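Local coordinates for protein pyruvate kinase (Pseudomonas aeruginosa, PDB 6QXL) that probably catalyses the last step of glycolysis, the transfer of a phosphoryl group from phosphoenolpyruvate to ADP that yields pyruvate and ATP, at residues T6-T11 with G29-R34; V21-I26 with A56-R61. All coordinates share one frame; numbering follows the deposited sequence.

In the fold
From the N terminus the chain runs through strand 7-11, helix 19-28, strand 32-36 and helix 42-58. Contact 1 closes the first beta-alpha-beta unit, setting strand 32-36 beside strand 7-11 in the parallel eight-stranded barrel. Contact 2 closes a longer loop on the outside of that barrel, bringing the C-terminal end of helix 42-58 against helix 19-28. The segments alternate along the chain, so the two contacts cross rather than nest, with centres about 12 Å apart. Arg-61 supplies a direct tie between them: its NH2 lies 3.1 Å from Asp-31 OD1 in a salt bridge, which links the end of contact 2 to residues 29-34 of contact 1.

Contact 1: T6-T11 with G29-R34; sequences TKIVAT and GIDVAR
Asp-31 meets the start of strand 7-11 through its carboxylate: OD2 accepts the N-H of Ile-8 at 2.9 Å on its anti lone pair. With chi1 at -51° CG lies beside its backbone N, opposite the carbonyl carbon; the Lys-7 and Asp-31 side chains cross at about a right angle, Lys-7 CD 3.6 Å from Asp-31 CG. Salt bridges from Arg-4 and Arg-61 probably favour the charged form, while Lys-7 NZ turns to the Phe-418 carbonyl among others. Asp-31 N and Val-32 N both grip Ile-8 O. From here the strands are parallel TIM-barrel neighbours, their short axes 4.5 Å apart at closest and 30° between directions, with Ala-10 N bonded to Val-32 O and Arg-34 N to Ala-10 O. On one face Val-9 CG2 lies 3.9 Å from Val-32 CB; on the other, Ala-10 CB meets Ile-30 CG2 at 3.7 Å. Arg-34, extended from CG to NE, runs alongside Thr-11 and gives NH1 to Thr-11 OG1 at 2.8 Å, in the guanidinium plane; OG1 is also hydrogen-bonded to Leu-315 O of the neighbouring strand. Asp-68 salt-bridges NE, and the nearest atoms of a bound malonate, probably from the crystallisation liquor, lie about 3 Å from the side chain.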
loop_
_atom_site.group_PDB
_atom_site.type_symbol
_atom_site.label_atom_id
_atom_site.label_comp_id
_atom_site.label_asym_id
_atom_site.label_seq_id
_atom_site.Cartn_x
_atom_site.Cartn_y
_atom_site.Cartn_z
ATOM N N THR A 6 -26.914 2.565 8.093
ATOM C CA THR A 6 -27.018 1.184 8.558
ATOM C C THR A 6 -28.462 0.904 8.926
ATOM O O THR A 6 -29.123 1.748 9.538
ATOM C CB THR A 6 -26.074 0.943 9.754
ATOM O OG1 THR A 6 -24.741 1.324 9.377
ATOM C CG2 THR A 6 -26.081 -0.514 10.159
ATOM N N LYS A 7 -28.950 -0.273 8.555
ATOM C CA LYS A 7 -30.369 -0.573 8.712
ATOM C C LYS A 7 -30.618 -1.353 9.986
ATOM O O LYS A 7 -29.745 -2.048 10.476
ATOM C CB LYS A 7 -30.896 -1.321 7.495
ATOM C CG LYS A 7 -30.677 -0.583 6.182
ATOM C CD LYS A 7 -31.332 0.812 6.163
ATOM C CE LYS A 7 -31.173 1.499 4.806
ATOM N NZ LYS A 7 -31.836 0.728 3.700
ATOM N N ILE A 8 -31.832 -1.209 10.524
ATOM C CA ILE A 8 -32.212 -1.804 11.805
ATOM C C ILE A 8 -33.301 -2.845 11.614
ATOM O O ILE A 8 -34.368 -2.538 11.100
ATOM C CB ILE A 8 -32.698 -0.734 12.784
ATOM C CG1 ILE A 8 -31.532 0.203 13.151
ATOM C CG2 ILE A 8 -33.279 -1.398 14.032
ATOM C CD1 ILE A 8 -31.902 1.424 14.001
ATOM N N VAL A 9 -33.022 -4.069 12.038
ATOM C CA VAL A 9 -34.007 -5.138 12.064
ATOM C C VAL A 9 -34.531 -5.290 13.488
ATOM O O VAL A 9 -33.748 -5.486 14.418
ATOM C CB VAL A 9 -33.394 -6.464 11.641
ATOM C CG1 VAL A 9 -34.453 -7.554 11.618
ATOM C CG2 VAL A 9 -32.726 -6.316 10.288
ATOM N N ALA A 10 -35.849 -5.202 13.652
ATOM C CA ALA A 10 -36.486 -5.292 14.974
ATOM C C ALA A 10 -37.403 -6.499 14.988
ATOM O O ALA A 10 -38.306 -6.607 14.154
ATOM C CB ALA A 10 -37.262 -4.034 15.283
ATOM N N THR A 11 -37.160 -7.408 15.930
ATOM C CA THR A 11 -38.029 -8.558 16.088
ATOM C C THR A 11 -39.292 -8.136 16.828
ATOM O O THR A 11 -39.219 -7.398 17.806
ATOM C CB THR A 11 -37.333 -9.679 16.874
ATOM O OG1 THR A 11 -36.197 -10.135 16.136
ATOM C CG2 THR A 11 -38.270 -10.832 17.036
ATOM N N GLY A 29 -37.612 4.481 13.497
ATOM C CA GLY A 29 -36.791 4.223 12.339
ATOM C C GLY A 29 -36.543 2.780 11.970
ATOM O O GLY A 29 -35.605 2.507 11.222
ATOM N N ILE A 30 -37.345 1.826 12.414
ATOM C CA ILE A 30 -37.054 0.455 12.014
ATOM C C ILE A 30 -37.126 0.317 10.498
ATOM O O ILE A 30 -37.960 0.926 9.853
ATOM C CB ILE A 30 -37.951 -0.593 12.697
ATOM C CG1 ILE A 30 -39.413 -0.485 12.299
ATOM C CG2 ILE A 30 -37.830 -0.511 14.214
ATOM C CD1 ILE A 30 -40.105 -1.835 12.393
ATOM N N ASP A 31 -36.232 -0.466 9.933
ATOM C CA ASP A 31 -36.227 -0.708 8.497
ATOM C C ASP A 31 -36.751 -2.108 8.147
ATOM O O ASP A 31 -37.175 -2.336 7.016
ATOM C CB ASP A 31 -34.813 -0.482 7.933
ATOM C CG ASP A 31 -34.210 0.877 8.369
ATOM O OD1 ASP A 31 -34.593 1.960 7.814
ATOM O OD2 ASP A 31 -33.348 0.868 9.294
ATOM N N VAL A 32 -36.702 -3.048 9.090
ATOM C CA VAL A 32 -37.178 -4.414 8.846
ATOM C C VAL A 32 -37.807 -4.955 10.128
ATOM O O VAL A 32 -37.235 -4.819 11.207
ATOM C CB VAL A 32 -36.038 -5.359 8.443
ATOM C CG1 VAL A 32 -36.541 -6.780 8.199
ATOM C CG2 VAL A 32 -35.351 -4.838 7.215
ATOM N N ALA A 33 -38.980 -5.567 9.997
ATOM C CA ALA A 33 -39.626 -6.235 11.102
ATOM C C ALA A 33 -39.439 -7.728 10.920
ATOM O O ALA A 33 -39.753 -8.272 9.850
ATOM C CB ALA A 33 -41.105 -5.889 11.143
ATOM N N ARG A 34 -38.919 -8.387 11.959
ATOM C CA ARG A 34 -38.678 -9.822 11.917
ATOM C C ARG A 34 -39.808 -10.530 12.660
ATOM O O ARG A 34 -40.147 -10.163 13.790
ATOM C CB ARG A 34 -37.324 -10.147 12.567
ATOM C CG ARG A 34 -37.051 -11.620 12.847
ATOM C CD ARG A 34 -35.600 -11.784 13.254
ATOM N NE ARG A 34 -35.312 -13.163 13.683
ATOM C CZ ARG A 34 -35.369 -13.621 14.933
ATOM N NH1 ARG A 34 -35.690 -12.837 15.954
ATOM N NH2 ARG A 34 -35.086 -14.890 15.166
#

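Contact 2: V21-I26 with A56-R61; sequences VLEQLI and AAKHGR
Ala-56 receives Ile-26 on its backbone: CG2 of Ile-26 comes to 4.0 Å from CA of Ala-56, the apolar part of the contact. That methyl is the branch set trans to the Ile-26 backbone N, while CG1 lies beside the N. Two residues on, Lys-58 is stretched out beyond CG and crosses the Glu-23 side chain at about a right angle. Its NZ forms a salt bridge with Glu-23 OE2 at 2.9 Å, and OE2 receives it on its syn lone pair. His-59 takes the anti lone pair of the same oxygen: NE2 to OE2 is 2.9 Å with an angle of 168° at the hydrogen, and OE2 sits in the ring plane. The carboxylate is turned 65° from that ring, and Lys-58 CG rests over one ring face, offset toward the rim. These two helices, 19-28 and 42-58, are successive helices in the outer layer of the TIM barrel, and Glu-23 on the first meets the C-terminal end of the second. There Gly-60, with positive phi, completes a Schellman motif: Gly-60 N bonds to Ala-57 O, and Arg-61 N reaches Ala-56 O at 3.0 Å, across the carbonyl plane from His-59 N. Arg-61, bent at chi2 and chi3, brings NE no nearer than 4.2 Å to Ile-26 O; its NH2 instead hydrogen-bonds to Ile-30 O.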
loop_
_atom_site.group_PDB
_atom_site.type_symbol
_atom_site.label_atom_id
_atom_site.label_comp_id
_atom_site.label_asym_id
_atom_site.label_seq_id
_atom_site.Cartn_x
_atom_site.Cartn_y
_atom_site.Cartn_z
ATOM N N VAL A 21 -47.410 0.746 19.879
ATOM C CA VAL A 21 -45.980 0.518 19.962
ATOM C C VAL A 21 -45.391 0.365 18.562
ATOM O O VAL A 21 -44.333 0.933 18.268
ATOM C CB VAL A 21 -45.654 -0.694 20.844
ATOM C CG1 VAL A 21 -44.161 -1.018 20.820
ATOM C CG2 VAL A 21 -46.105 -0.420 22.276
ATOM N N LEU A 22 -46.073 -0.385 17.699
ATOM C CA LEU A 22 -45.619 -0.517 16.323
ATOM C C LEU A 22 -45.505 0.836 15.637
ATOM O O LEU A 22 -44.505 1.123 14.984
ATOM C CB LEU A 22 -46.532 -1.436 15.531
ATOM C CG LEU A 22 -46.408 -2.906 15.928
ATOM C CD1 LEU A 22 -47.469 -3.738 15.239
ATOM C CD2 LEU A 22 -45.034 -3.465 15.606
ATOM N N GLU A 23 -46.500 1.697 15.825
ATOM C CA GLU A 23 -46.381 3.032 15.262
ATOM C C GLU A 23 -45.114 3.737 15.773
ATOM O O GLU A 23 -44.386 4.348 14.997
ATOM C CB GLU A 23 -47.633 3.860 15.547
ATOM C CG GLU A 23 -47.640 5.227 14.831
ATOM C CD GLU A 23 -48.999 5.859 14.725
ATOM O OE1 GLU A 23 -49.836 5.732 15.626
ATOM O OE2 GLU A 23 -49.253 6.502 13.689
ATOM N N GLN A 24 -44.844 3.623 17.067
ATOM C CA GLN A 24 -43.663 4.252 17.647
ATOM C C GLN A 24 -42.335 3.668 17.128
ATOM O O GLN A 24 -41.361 4.407 16.967
ATOM C CB GLN A 24 -43.711 4.161 19.155
ATOM C CG GLN A 24 -44.624 5.169 19.820
ATOM C CD GLN A 24 -44.705 4.909 21.319
ATOM O OE1 GLN A 24 -45.568 4.138 21.802
ATOM N NE2 GLN A 24 -43.770 5.487 22.052
ATOM N N LEU A 25 -42.317 2.355 16.871
ATOM C CA LEU A 25 -41.154 1.706 16.292
ATOM C C LEU A 25 -40.906 2.169 14.852
ATOM O O LEU A 25 -39.759 2.389 14.450
ATOM C CB LEU A 25 -41.299 0.176 16.316
ATOM C CG LEU A 25 -41.332 -0.569 17.638
ATOM C CD1 LEU A 25 -41.578 -2.057 17.375
ATOM C CD2 LEU A 25 -40.060 -0.337 18.428
ATOM N N ILE A 26 -41.976 2.287 14.087
ATOM C CA ILE A 26 -41.910 2.808 12.720
ATOM C C ILE A 26 -41.332 4.218 12.745
ATOM O O ILE A 26 -40.422 4.536 11.972
ATOM C CB ILE A 26 -43.299 2.784 12.046
ATOM C CG1 ILE A 26 -43.826 1.305 12.084
ATOM C CG2 ILE A 26 -43.245 3.325 10.642
ATOM C CD1 ILE A 26 -43.117 0.228 11.478
ATOM N N ALA A 56 -46.345 1.764 8.240
ATOM C CA ALA A 56 -45.242 2.249 7.405
ATOM C C ALA A 56 -45.770 3.182 6.311
ATOM O O ALA A 56 -45.321 4.336 6.202
ATOM C CB ALA A 56 -44.459 1.086 6.786
ATOM N N ALA A 57 -46.752 2.699 5.551
ATOM C CA ALA A 57 -47.391 3.523 4.506
ATOM C C ALA A 57 -47.941 4.834 5.078
ATOM O O ALA A 57 -47.765 5.896 4.488
ATOM C CB ALA A 57 -48.483 2.750 3.807
ATOM N N LYS A 58 -48.560 4.765 6.248
ATOM C CA LYS A 58 -49.075 5.964 6.898
ATOM C C LYS A 58 -48.005 7.037 7.070
ATOM O O LYS A 58 -48.308 8.213 7.007
ATOM C CB LYS A 58 -49.714 5.617 8.241
ATOM C CG LYS A 58 -50.107 6.821 9.096
ATOM C CD LYS A 58 -50.927 6.438 10.311
ATOM C CE LYS A 58 -51.171 7.644 11.215
ATOM N NZ LYS A 58 -51.776 7.254 12.519
ATOM N N HIS A 59 -46.759 6.633 7.305
ATOM C CA HIS A 59 -45.668 7.584 7.528
ATOM C C HIS A 59 -44.638 7.626 6.414
ATOM O O HIS A 59 -43.541 8.128 6.615
ATOM C CB HIS A 59 -45.011 7.286 8.860
ATOM C CG HIS A 59 -45.933 7.469 10.023
ATOM N ND1 HIS A 59 -46.188 8.706 10.579
ATOM C CD2 HIS A 59 -46.697 6.581 10.701
ATOM C CE1 HIS A 59 -47.067 8.563 11.553
ATOM N NE2 HIS A 59 -47.358 7.280 11.673
ATOM N N GLY A 60 -44.987 7.135 5.227
ATOM C CA GLY A 60 -44.100 7.255 4.066
ATOM C C GLY A 60 -42.771 6.548 4.243
ATOM O O GLY A 60 -41.730 7.063 3.866
ATOM N N ARG A 61 -42.824 5.365 4.847
ATOM C CA ARG A 61 -41.658 4.566 5.129
ATOM C C ARG A 61 -41.815 3.220 4.442
ATOM O O ARG A 61 -42.925 2.757 4.147
ATOM C CB ARG A 61 -41.502 4.370 6.630
ATOM C CG ARG A 61 -41.160 5.641 7.397
ATOM C CD ARG A 61 -39.685 5.872 7.427
ATOM N NE ARG A 61 -38.975 4.791 8.081
ATOM C CZ ARG A 61 -37.650 4.623 8.051
ATOM N NH1 ARG A 61 -36.861 5.508 7.447
ATOM N NH2 ARG A 61 -37.098 3.588 8.711
#